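Local atomic coordinates of endosialidase (Enterobacteria phage phi92, PDB entry 4HIZ), a protein that hydrolyses polysialic acid within the chain at alpha-2,8 and alpha-2,9 linkages, probably allowing the phage to digest the capsule of its bacterial host. Residues I192-G197 against R247-N252; T199-V204 against F241-A246; A344-E349 against R364-S369; A371-A376 against N392-T397. One frame throughout, in Å; residues are numbered along the deposited sequence.

Contact 1: I192-G197 against R247-N252; sequences ITISSG and RAATSN
Ser196 and Gly197 give their successive backbone N-H groups to two different points of the turn formed by 247-252. The first goes to a side chain: Asn252 OD1 accepts from Ser196 N at 2.9 Å, and the bond is almost straight, with 172° at the hydrogen. The Asn252 CG lies beside its own backbone N and anti to the carbonyl carbon (chi1 -66°), which brings the amide oxygen back over the 192-197 segment. The second goes to the backbone, from Gly197 N to Ala249 O at 2.8 Å; here the donor stands above the carbonyl plane. Ser196 OG meanwhile rests against the peptide joining Thr250 and Ser251, 3.4 Å from Thr250 C. A water 2.6 Å from Ser196 OG also reaches Thr250 O, though only weakly.

Beneath these polar contacts the Ile194 CG2 methyl meets Ala249 CB at 3.6 Å, making a small apolar floor. The methyl of Ala248 packs alongside Gly197 O. At the strand end, Asn252 CA points a C-H at Ile194 O. Gly197 has a positive phi of 89°, the turn that carries the chain on toward Ser198, whose backbone also bonds to Ala249. Strand 192-194 lies between strands 200-204 and 253-254 of an antiparallel sheet, and the 247-252 turn leads into the latter, which forms an outer edge of that sheet.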
loop_
_atom_site.group_PDB
_atom_site.type_symbol
_atom_site.label_atom_id
_atom_site.label_comp_id
_atom_site.label_asym_id
_atom_site.label_seq_id
_atom_site.Cartn_x
_atom_site.Cartn_y
_atom_site.Cartn_z
ATOM N N ILE A 192 27.654 -35.329 10.927
ATOM C CA ILE A 192 28.176 -34.489 12.013
ATOM C C ILE A 192 28.929 -35.335 13.024
ATOM O O ILE A 192 28.340 -36.256 13.622
ATOM C CB ILE A 192 27.072 -33.723 12.734
ATOM C CG1 ILE A 192 26.299 -32.845 11.721
ATOM C CG2 ILE A 192 27.684 -32.873 13.862
ATOM C CD1 ILE A 192 25.103 -32.052 12.353
ATOM N N THR A 193 30.218 -35.036 13.221
ATOM C CA THR A 193 31.028 -35.820 14.168
ATOM C C THR A 193 31.781 -34.897 15.118
ATOM O O THR A 193 32.267 -33.816 14.712
ATOM C CB THR A 193 32.044 -36.714 13.454
ATOM O OG1 THR A 193 32.785 -35.943 12.512
ATOM C CG2 THR A 193 31.344 -37.867 12.734
ATOM N N ILE A 194 31.872 -35.324 16.377
ATOM C CA ILE A 194 32.650 -34.616 17.396
ATOM C C ILE A 194 33.403 -35.630 18.236
ATOM O O ILE A 194 32.788 -36.578 18.722
ATOM C CB ILE A 194 31.729 -33.835 18.348
ATOM C CG1 ILE A 194 30.708 -33.017 17.533
ATOM C CG2 ILE A 194 32.567 -32.876 19.229
ATOM C CD1 ILE A 194 29.549 -32.475 18.336
ATOM N N SER A 195 34.702 -35.420 18.447
ATOM C CA SER A 195 35.438 -36.294 19.370
ATOM C C SER A 195 35.238 -35.847 20.794
ATOM O O SER A 195 35.165 -34.649 21.059
ATOM C CB SER A 195 36.936 -36.284 19.055
ATOM O OG SER A 195 37.099 -36.809 17.766
ATOM N N SER A 196 35.134 -36.813 21.713
ATOM C CA SER A 196 35.027 -36.498 23.124
ATOM C C SER A 196 36.187 -35.587 23.524
ATOM O O SER A 196 37.325 -35.810 23.119
ATOM C CB SER A 196 35.062 -37.787 23.948
ATOM O OG SER A 196 34.710 -37.502 25.282
ATOM N N GLY A 197 35.899 -34.556 24.312
ATOM C CA GLY A 197 36.950 -33.659 24.763
ATOM C C GLY A 197 37.204 -32.488 23.817
ATOM O O GLY A 197 37.917 -31.533 24.173
ATOM N N ARG A 247 31.037 -25.638 24.688
ATOM C CA ARG A 247 31.842 -26.414 25.626
ATOM C C ARG A 247 32.229 -27.766 25.039
ATOM O O ARG A 247 31.577 -28.252 24.120
ATOM C CB ARG A 247 31.139 -26.566 26.973
ATOM C CG ARG A 247 29.771 -27.133 26.908
ATOM C CD ARG A 247 29.107 -27.045 28.288
ATOM N NE ARG A 247 27.946 -27.919 28.409
ATOM C CZ ARG A 247 27.984 -29.144 28.926
ATOM N NH1 ARG A 247 29.129 -29.646 29.373
ATOM N NH2 ARG A 247 26.875 -29.870 28.997
ATOM N N ALA A 248 33.303 -28.352 25.563
ATOM C CA ALA A 248 33.843 -29.592 25.018
ATOM C C ALA A 248 32.826 -30.724 25.099
ATOM O O ALA A 248 32.101 -30.863 26.100
ATOM C CB ALA A 248 35.125 -29.993 25.764
ATOM N N ALA A 249 32.783 -31.541 24.049
ATOM C CA ALA A 249 31.939 -32.734 24.065
ATOM C C ALA A 249 32.348 -33.688 25.176
ATOM O O ALA A 249 33.521 -33.792 25.529
ATOM C CB ALA A 249 32.006 -33.451 22.746
ATOM N N THR A 250 31.374 -34.407 25.712
ATOM C CA THR A 250 31.674 -35.342 26.793
ATOM C C THR A 250 31.565 -36.806 26.361
ATOM O O THR A 250 31.681 -37.728 27.184
ATOM C CB THR A 250 30.801 -35.070 28.018
ATOM O OG1 THR A 250 29.419 -35.160 27.655
ATOM C CG2 THR A 250 31.095 -33.681 28.576
ATOM N N SER A 251 31.348 -36.996 25.062
ATOM C CA SER A 251 31.360 -38.317 24.466
ATOM C C SER A 251 31.722 -38.185 22.992
ATOM O O SER A 251 31.736 -37.077 22.441
ATOM C CB SER A 251 30.000 -39.021 24.636
ATOM O OG SER A 251 29.022 -38.477 23.770
ATOM N N ASN A 252 32.016 -39.311 22.356
ATOM C CA ASN A 252 32.216 -39.332 20.905
ATOM C C ASN A 252 30.853 -39.294 20.236
ATOM O O ASN A 252 30.007 -40.158 20.491
ATOM C CB ASN A 252 32.934 -40.615 20.491
ATOM C CG ASN A 252 34.340 -40.674 21.038
ATOM O OD1 ASN A 252 35.030 -39.646 21.123
ATOM N ND2 ASN A 252 34.761 -41.875 21.467
HETATM O O HOH W 1 34.180 -39.856 26.349
#

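Contact 2: T199-V204 against F241-A246; sequences TTATIV and FTVTLA
Thr199 meets the opposite segment at Leu245, whose backbone N donates to Thr199 O at 2.8 Å. The same oxygen receives a C-H from Thr244 CA, and the side chain of Leu245 lies against it with CB and CG. The side chains of Thr199 and Thr244 lie side by side and point the same way. At Thr200 the pairing is antiparallel and non-hydrogen-bonded with Thr244, but its methyl leans diagonally instead, CG2 meeting Thr242 CG2 at 3.7 Å.

Ala201 and Val243 form a hydrogen-bonded pair. Ala201 N reaches Val243 O at 3.0 Å, and Val243 N returns a bond of 3.1 Å to Ala201 O. This regular alternation joins strands 200-204 and 240-244 inside an eight-stranded antiparallel sheet, a module inserted between the third and fourth strands of a four-stranded propeller blade. On its buried face, Ala201 CB packs on Val243 CG2 and, more loosely, on Leu245 CD2; Val226 covers this side too.

Thr202 lies opposite Thr242 on the other face, with OG1 near the Thr242 methyl. Thr242 turns its own hydroxyl to Ser234 of the next strand. Ile203 then pairs with Phe241 through two backbone bonds, of which Ile203 N to Phe241 O measures 2.8 Å. Ile203 CB sits over the Phe241 ring, 3.8 Å from the centroid and 16° off the normal, a CH-pi contact, while Ile203 CG2 touches Phe241 CZ at 3.6 Å. With chi1 at 64°, Phe241 CG lies between its backbone N and carbonyl carbon, and the ring folds back beneath Ile203; His208 meets that ring edge-to-face.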
loop_
_atom_site.group_PDB
_atom_site.type_symbol
_atom_site.label_atom_id
_atom_site.label_comp_id
_atom_site.label_asym_id
_atom_site.label_seq_id
_atom_site.Cartn_x
_atom_site.Cartn_y
_atom_site.Cartn_z
ATOM N N THR A 199 36.171 -29.231 21.235
ATOM C CA THR A 199 35.164 -28.204 20.954
ATOM C C THR A 199 34.966 -28.006 19.457
ATOM O O THR A 199 34.356 -27.037 19.044
ATOM C CB THR A 199 35.554 -26.838 21.534
ATOM O OG1 THR A 199 36.823 -26.429 20.988
ATOM C CG2 THR A 199 35.628 -26.886 23.061
ATOM N N THR A 200 35.488 -28.904 18.633
ATOM C CA THR A 200 35.310 -28.768 17.183
ATOM C C THR A 200 34.312 -29.798 16.692
ATOM O O THR A 200 34.512 -30.990 16.907
ATOM C CB THR A 200 36.621 -29.038 16.450
ATOM O OG1 THR A 200 37.613 -28.143 16.941
ATOM C CG2 THR A 200 36.459 -28.841 14.952
ATOM N N ALA A 201 33.251 -29.356 16.028
ATOM C CA ALA A 201 32.337 -30.300 15.383
ATOM C C ALA A 201 32.617 -30.241 13.889
ATOM O O ALA A 201 32.690 -29.158 13.315
ATOM C CB ALA A 201 30.857 -29.938 15.676
ATOM N N THR A 202 32.783 -31.395 13.260
ATOM C CA THR A 202 33.001 -31.446 11.820
ATOM C C THR A 202 31.686 -31.739 11.129
ATOM O O THR A 202 30.978 -32.669 11.521
ATOM C CB THR A 202 34.051 -32.526 11.510
ATOM O OG1 THR A 202 35.258 -32.163 12.182
ATOM C CG2 THR A 202 34.291 -32.624 10.013
ATOM N N ILE A 203 31.353 -30.921 10.131
ATOM C CA ILE A 203 30.096 -31.030 9.429
ATOM C C ILE A 203 30.323 -31.338 7.964
ATOM O O ILE A 203 30.964 -30.566 7.250
ATOM C CB ILE A 203 29.354 -29.691 9.468
ATOM C CG1 ILE A 203 29.432 -29.029 10.866
ATOM C CG2 ILE A 203 27.936 -29.856 8.906
ATOM C CD1 ILE A 203 28.772 -29.795 11.983
ATOM N N VAL A 204 29.777 -32.460 7.513
ATOM C CA VAL A 204 29.789 -32.780 6.096
ATOM C C VAL A 204 28.506 -32.257 5.456
ATOM O O VAL A 204 27.388 -32.553 5.880
ATOM C CB VAL A 204 29.919 -34.290 5.859
ATOM C CG1 VAL A 204 29.813 -34.596 4.360
ATOM C CG2 VAL A 204 31.247 -34.788 6.415
ATOM N N PHE A 241 33.080 -28.616 6.678
ATOM C CA PHE A 241 33.518 -27.453 7.440
ATOM C C PHE A 241 33.424 -27.754 8.914
ATOM O O PHE A 241 32.959 -28.822 9.297
ATOM C CB PHE A 241 32.707 -26.182 7.071
ATOM C CG PHE A 241 31.225 -26.256 7.409
ATOM C CD1 PHE A 241 30.336 -26.891 6.543
ATOM C CD2 PHE A 241 30.730 -25.685 8.585
ATOM C CE1 PHE A 241 28.959 -26.959 6.833
ATOM C CE2 PHE A 241 29.342 -25.740 8.896
ATOM C CZ PHE A 241 28.461 -26.382 8.031
ATOM N N THR A 242 33.843 -26.817 9.751
ATOM C CA THR A 242 33.664 -27.027 11.189
ATOM C C THR A 242 32.974 -25.831 11.844
ATOM O O THR A 242 32.954 -24.714 11.304
ATOM C CB THR A 242 35.011 -27.232 11.930
ATOM O OG1 THR A 242 35.763 -26.002 11.904
ATOM C CG2 THR A 242 35.822 -28.429 11.319
ATOM N N VAL A 243 32.454 -26.087 13.035
ATOM C CA VAL A 243 31.915 -25.050 13.913
ATOM C C VAL A 243 32.508 -25.301 15.303
ATOM O O VAL A 243 32.906 -26.445 15.638
ATOM C CB VAL A 243 30.345 -25.037 13.948
ATOM C CG1 VAL A 243 29.793 -24.742 12.549
ATOM C CG2 VAL A 243 29.754 -26.364 14.479
ATOM N N THR A 244 32.581 -24.253 16.104
ATOM C CA THR A 244 33.099 -24.385 17.460
ATOM C C THR A 244 31.990 -24.448 18.511
ATOM O O THR A 244 31.105 -23.600 18.528
ATOM C CB THR A 244 34.009 -23.204 17.784
ATOM O OG1 THR A 244 35.062 -23.158 16.822
ATOM C CG2 THR A 244 34.638 -23.353 19.175
ATOM N N LEU A 245 32.061 -25.451 19.390
ATOM C CA LEU A 245 31.088 -25.679 20.447
ATOM C C LEU A 245 31.349 -24.771 21.631
ATOM O O LEU A 245 32.491 -24.420 21.906
ATOM C CB LEU A 245 31.184 -27.136 20.926
ATOM C CG LEU A 245 31.043 -28.231 19.868
ATOM C CD1 LEU A 245 31.103 -29.618 20.523
ATOM C CD2 LEU A 245 29.737 -28.074 19.101
ATOM N N ALA A 246 30.288 -24.429 22.355
ATOM C CA ALA A 246 30.399 -23.586 23.537
ATOM C C ALA A 246 31.136 -24.315 24.661
ATOM O O ALA A 246 31.777 -23.689 25.501
ATOM C CB ALA A 246 29.015 -23.133 23.997
#

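Contact 3: A344-E349 against R364-S369; sequences ADNAAE and RGTSTS. With NA (sodium ion), chain B.
Glu349 and Arg364 extend side by side, pointing the same way, and close a salt bridge at their ends. Arg364 NH1 donates to Glu349 OE1 at 2.9 Å. The two flat groups are turned 73° against each other: the oxygen lies near the guanidinium plane, at its edge, yet is itself approached from above the carboxylate plane. Arg364 holds CG anti to its backbone N (chi1 171°) and stays extended to NE, so that CD also passes Glu349 OE1. A water gives a proton to Glu349 OE2 and accepts weakly from Arg364 NH1.

Behind this pair the hairpin of strands 347-355 and 358-365 is fixed by two backbone bonds between Ala348 and Arg364. The Thr366 methyl packs on Ala348 CB at 3.8 Å, while Thr366 N donates to Asn346 O at 2.9 Å. Asn346 ND2 grips two waters: one bridges to Thr366 OG1, the other binds the sodium ion that Ser367 OG holds at 2.7 Å.

Glu349 OE1, shared with Gln87, restrains the NH1 edge of the guanidinium. Arg415 stands beside Arg364 NH1, and the pair would suit an anion, as sialidase arginines do the sialic acid carboxylate.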
loop_
_atom_site.group_PDB
_atom_site.type_symbol
_atom_site.label_atom_id
_atom_site.label_comp_id
_atom_site.label_asym_id
_atom_site.label_seq_id
_atom_site.Cartn_x
_atom_site.Cartn_y
_atom_site.Cartn_z
ATOM N N ALA A 344 35.053 -4.741 -31.239
ATOM C CA ALA A 344 35.059 -3.909 -30.016
ATOM C C ALA A 344 34.819 -2.426 -30.311
ATOM O O ALA A 344 34.342 -1.684 -29.432
ATOM C CB ALA A 344 36.396 -4.059 -29.260
ATOM N N ASP A 345 35.185 -1.972 -31.517
ATOM C CA ASP A 345 35.004 -0.551 -31.857
ATOM C C ASP A 345 33.516 -0.233 -31.746
ATOM O O ASP A 345 32.687 -1.079 -32.081
ATOM C CB ASP A 345 35.448 -0.252 -33.297
ATOM C CG ASP A 345 36.954 -0.343 -33.465
ATOM O OD1 ASP A 345 37.656 -0.186 -32.446
ATOM O OD2 ASP A 345 37.440 -0.536 -34.609
ATOM N N ASN A 346 33.189 0.962 -31.279
ATOM C CA ASN A 346 31.764 1.330 -31.164
ATOM C C ASN A 346 30.898 0.287 -30.438
ATOM O O ASN A 346 29.756 0.048 -30.830
ATOM C CB ASN A 346 31.178 1.548 -32.558
ATOM C CG ASN A 346 31.985 2.552 -33.375
ATOM O OD1 ASN A 346 32.513 2.247 -34.471
ATOM N ND2 ASN A 346 32.120 3.731 -32.834
ATOM N N ALA A 347 31.437 -0.305 -29.383
ATOM C CA ALA A 347 30.736 -1.379 -28.668
ATOM C C ALA A 347 30.886 -1.223 -27.161
ATOM O O ALA A 347 31.811 -0.551 -26.679
ATOM C CB ALA A 347 31.249 -2.755 -29.157
ATOM N N ALA A 348 29.979 -1.866 -26.417
ATOM C CA ALA A 348 29.934 -1.751 -24.963
ATOM C C ALA A 348 29.150 -2.928 -24.403
ATOM O O ALA A 348 28.492 -3.660 -25.156
ATOM C CB ALA A 348 29.184 -0.452 -24.575
ATOM N N GLU A 349 29.240 -3.094 -23.079
ATOM C CA GLU A 349 28.255 -3.871 -22.316
ATOM C C GLU A 349 27.943 -5.240 -22.875
ATOM O O GLU A 349 26.799 -5.529 -23.248
ATOM C CB GLU A 349 26.971 -3.042 -22.180
ATOM C CG GLU A 349 27.201 -1.857 -21.253
ATOM C CD GLU A 349 26.014 -0.898 -21.170
ATOM O OE1 GLU A 349 24.979 -1.136 -21.838
ATOM O OE2 GLU A 349 26.131 0.117 -20.443
ATOM N N ARG A 364 26.555 -4.405 -27.174
ATOM C CA ARG A 364 25.774 -3.208 -27.468
ATOM C C ARG A 364 26.536 -2.347 -28.489
ATOM O O ARG A 364 27.726 -2.061 -28.292
ATOM C CB ARG A 364 25.664 -2.371 -26.198
ATOM C CG ARG A 364 25.053 -0.965 -26.422
ATOM C CD ARG A 364 24.826 -0.327 -25.061
ATOM N NE ARG A 364 24.574 1.096 -25.184
ATOM C CZ ARG A 364 24.213 1.882 -24.179
ATOM N NH1 ARG A 364 24.048 1.387 -22.960
ATOM N NH2 ARG A 364 23.995 3.172 -24.402
ATOM N N GLY A 365 25.851 -1.904 -29.538
ATOM C CA GLY A 365 26.434 -0.949 -30.496
ATOM C C GLY A 365 26.286 0.462 -29.929
ATOM O O GLY A 365 25.245 0.775 -29.307
ATOM N N THR A 366 27.277 1.338 -30.147
ATOM C CA THR A 366 27.184 2.648 -29.525
ATOM C C THR A 366 26.966 3.768 -30.529
ATOM O O THR A 366 26.880 4.947 -30.142
ATOM C CB THR A 366 28.404 2.955 -28.626
ATOM O OG1 THR A 366 29.600 2.903 -29.421
ATOM C CG2 THR A 366 28.508 1.917 -27.449
ATOM N N SER A 367 26.815 3.414 -31.803
ATOM C CA SER A 367 26.540 4.435 -32.827
ATOM C C SER A 367 25.490 3.997 -33.831
ATOM O O SER A 367 25.517 2.884 -34.344
ATOM C CB SER A 367 27.838 4.799 -33.564
ATOM O OG SER A 367 27.600 5.652 -34.686
ATOM N N THR A 368 24.573 4.890 -34.142
ATOM C CA THR A 368 23.606 4.568 -35.170
ATOM C C THR A 368 24.263 4.518 -36.573
ATOM O O THR A 368 23.707 3.934 -37.506
ATOM C CB THR A 368 22.463 5.598 -35.177
ATOM O OG1 THR A 368 21.400 5.112 -35.994
ATOM C CG2 THR A 368 22.984 6.952 -35.777
ATOM N N SER A 369 25.455 5.096 -36.710
ATOM C CA SER A 369 26.063 5.217 -38.032
ATOM C C SER A 369 27.349 4.397 -38.200
ATOM O O SER A 369 28.204 4.689 -39.061
ATOM C CB SER A 369 26.325 6.687 -38.336
ATOM O OG SER A 369 27.202 7.249 -37.364
HETATM NA NA NA B . 29.963 6.769 -35.353
HETATM O O HOH W 2 30.506 4.864 -30.968
HETATM O O HOH W 3 32.215 5.994 -34.399
HETATM O O HOH W 4 23.385 1.481 -19.880
HETATM O O HOH W 5 30.102 7.227 -38.098
#

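Contact 4: A371-A376 against N392-T397; sequences AGSTLA and NNVHHT
Ser373 faces Val394 from CB outward. Its CB lies 3.9 Å from Val394 CB, and beyond it OG approaches Val394 CG1 at 3.7 Å, so that the start of the serine side chain lies alongside the branched valine. With chi1 at -66°, OG sits beside its own backbone N and anti to the carbonyl carbon. The hydroxyl bonds to Thr363 O in the adjoining strand and accepts a proton from a water at 2.8 Å. The same water gives its other proton to Thr397 O, tying the serine tip to the far end of the 392-397 loop.

The backbone adds a direct link, Ser373 N donating to Val394 O at 2.9 Å. That carbonyl also takes a C-H from Gly372 CA, 3.2 Å away, and the absence of a side chain on Gly372 leaves room for so close an approach. Another water accepts from both Gly372 N and Asn393 N, and a third accepts from Val394 N. Further out, Asn393 OD1 touches Ala371 CA, while Asn393 ND2 bonds to Thr368 O.

The loop has its own brace: His395 ND1 donates to Asn393 O at 2.7 Å, in the imidazole plane. His395 CD2 in turn sits over the centre of the His396 ring.

Strand 374-378, which leaves this contact, runs between strands 358-365 and 386-389 of one propeller blade. The 392-397 loop follows the outermost strand of that blade, 386-389, and leads across to strand 401-404 at the start of the next.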
loop_
_atom_site.group_PDB
_atom_site.type_symbol
_atom_site.label_atom_id
_atom_site.label_comp_id
_atom_site.label_asym_id
_atom_site.label_seq_id
_atom_site.Cartn_x
_atom_site.Cartn_y
_atom_site.Cartn_z
ATOM N N ALA A 371 28.753 0.027 -37.716
ATOM C CA ALA A 371 28.359 -1.365 -37.473
ATOM C C ALA A 371 28.105 -1.559 -35.978
ATOM O O ALA A 371 28.874 -1.088 -35.122
ATOM C CB ALA A 371 29.424 -2.310 -37.983
ATOM N N GLY A 372 27.000 -2.238 -35.663
ATOM C CA GLY A 372 26.515 -2.247 -34.284
ATOM C C GLY A 372 26.689 -3.587 -33.610
ATOM O O GLY A 372 27.708 -4.262 -33.793
ATOM N N SER A 373 25.680 -4.003 -32.844
ATOM C CA SER A 373 25.784 -5.247 -32.062
ATOM C C SER A 373 26.273 -6.445 -32.864
ATOM O O SER A 373 25.910 -6.638 -34.048
ATOM C CB SER A 373 24.398 -5.620 -31.524
ATOM O OG SER A 373 23.985 -4.645 -30.588
ATOM N N THR A 374 27.020 -7.299 -32.161
ATOM C CA THR A 374 27.607 -8.517 -32.718
ATOM C C THR A 374 27.266 -9.653 -31.776
ATOM O O THR A 374 27.220 -9.457 -30.558
ATOM C CB THR A 374 29.146 -8.371 -32.734
ATOM O OG1 THR A 374 29.493 -7.246 -33.543
ATOM C CG2 THR A 374 29.855 -9.598 -33.313
ATOM N N LEU A 375 27.013 -10.822 -32.349
ATOM C CA LEU A 375 26.903 -12.073 -31.607
ATOM C C LEU A 375 28.199 -12.849 -31.800
ATOM O O LEU A 375 28.717 -12.938 -32.915
ATOM C CB LEU A 375 25.711 -12.903 -32.122
ATOM C CG LEU A 375 25.546 -14.344 -31.605
ATOM C CD1 LEU A 375 25.289 -14.392 -30.082
ATOM C CD2 LEU A 375 24.401 -15.055 -32.355
ATOM N N ALA A 376 28.742 -13.401 -30.727
ATOM C CA ALA A 376 30.010 -14.133 -30.849
ATOM C C ALA A 376 29.943 -15.398 -29.996
ATOM O O ALA A 376 29.148 -15.469 -29.047
ATOM C CB ALA A 376 31.155 -13.237 -30.423
ATOM N N ASN A 392 22.445 -3.786 -40.022
ATOM C CA ASN A 392 21.673 -2.569 -39.781
ATOM C C ASN A 392 21.986 -1.806 -38.478
ATOM O O ASN A 392 21.124 -1.087 -37.975
ATOM C CB ASN A 392 20.168 -2.828 -39.917
ATOM C CG ASN A 392 19.781 -3.302 -41.311
ATOM O OD1 ASN A 392 19.076 -4.306 -41.472
ATOM N ND2 ASN A 392 20.199 -2.561 -42.313
ATOM N N ASN A 393 23.221 -1.926 -37.979
ATOM C CA ASN A 393 23.742 -1.054 -36.906
ATOM C C ASN A 393 22.835 -1.065 -35.665
ATOM O O ASN A 393 22.298 -0.027 -35.263
ATOM C CB ASN A 393 23.927 0.409 -37.387
ATOM C CG ASN A 393 24.808 0.529 -38.627
ATOM O OD1 ASN A 393 25.412 -0.449 -39.090
ATOM N ND2 ASN A 393 24.908 1.755 -39.165
ATOM N N VAL A 394 22.630 -2.242 -35.079
ATOM C CA VAL A 394 21.828 -2.330 -33.850
ATOM C C VAL A 394 22.616 -1.578 -32.769
ATOM O O VAL A 394 23.811 -1.816 -32.576
ATOM C CB VAL A 394 21.554 -3.808 -33.471
ATOM C CG1 VAL A 394 20.744 -3.920 -32.162
ATOM C CG2 VAL A 394 20.788 -4.551 -34.640
ATOM N N HIS A 395 21.955 -0.647 -32.084
ATOM C CA HIS A 395 22.653 0.276 -31.200
ATOM C C HIS A 395 21.805 0.705 -29.992
ATOM O O HIS A 395 20.563 0.582 -30.000
ATOM C CB HIS A 395 23.136 1.507 -32.005
ATOM C CG HIS A 395 22.012 2.313 -32.575
ATOM N ND1 HIS A 395 21.294 1.915 -33.682
ATOM C CD2 HIS A 395 21.487 3.500 -32.193
ATOM C CE1 HIS A 395 20.364 2.820 -33.956
ATOM N NE2 HIS A 395 20.462 3.792 -33.065
ATOM N N HIS A 396 22.499 1.169 -28.957
ATOM C CA HIS A 396 21.947 1.809 -27.751
ATOM C C HIS A 396 21.366 0.855 -26.746
ATOM O O HIS A 396 20.960 1.282 -25.638
ATOM C CB HIS A 396 20.878 2.885 -28.059
ATOM C CG HIS A 396 21.428 4.123 -28.684
ATOM N ND1 HIS A 396 22.782 4.390 -28.792
ATOM C CD2 HIS A 396 20.786 5.185 -29.224
ATOM C CE1 HIS A 396 22.947 5.559 -29.396
ATOM N NE2 HIS A 396 21.752 6.062 -29.666
ATOM N N THR A 397 21.322 -0.420 -27.121
ATOM C CA THR A 397 20.743 -1.427 -26.216
ATOM C C THR A 397 21.743 -2.549 -25.972
ATOM O O THR A 397 22.415 -3.015 -26.911
ATOM C CB THR A 397 19.384 -1.980 -26.763
ATOM O OG1 THR A 397 18.829 -2.916 -25.827
ATOM C CG2 THR A 397 19.527 -2.704 -28.102
HETATM O O HOH W 6 25.739 -3.543 -38.301
HETATM O O HOH W 7 22.922 -2.313 -29.403
HETATM O O HOH W 8 24.532 -4.400 -35.595
#

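How the contacts relate
The four contacts form two pairs, both within the catalytic beta-propeller region of the sequence. Contacts 1 and 2 have centres 9 Å apart and share the antiparallel sheet of the inserted module, where Thr193 O probably bonds to Thr202 N; along the chain, contact 2 falls between the two halves of contact 1. Contacts 3 and 4 come later, one after the other, with centres 6 Å apart, and meet through a probable bond from His396 N to Gly365 O. Centres of the two pairs are 53 to 63 Å apart. The sialic acid bound beside the module thus lies far from contacts 3 and 4 in the propeller, so the module carries a glycan site of its own.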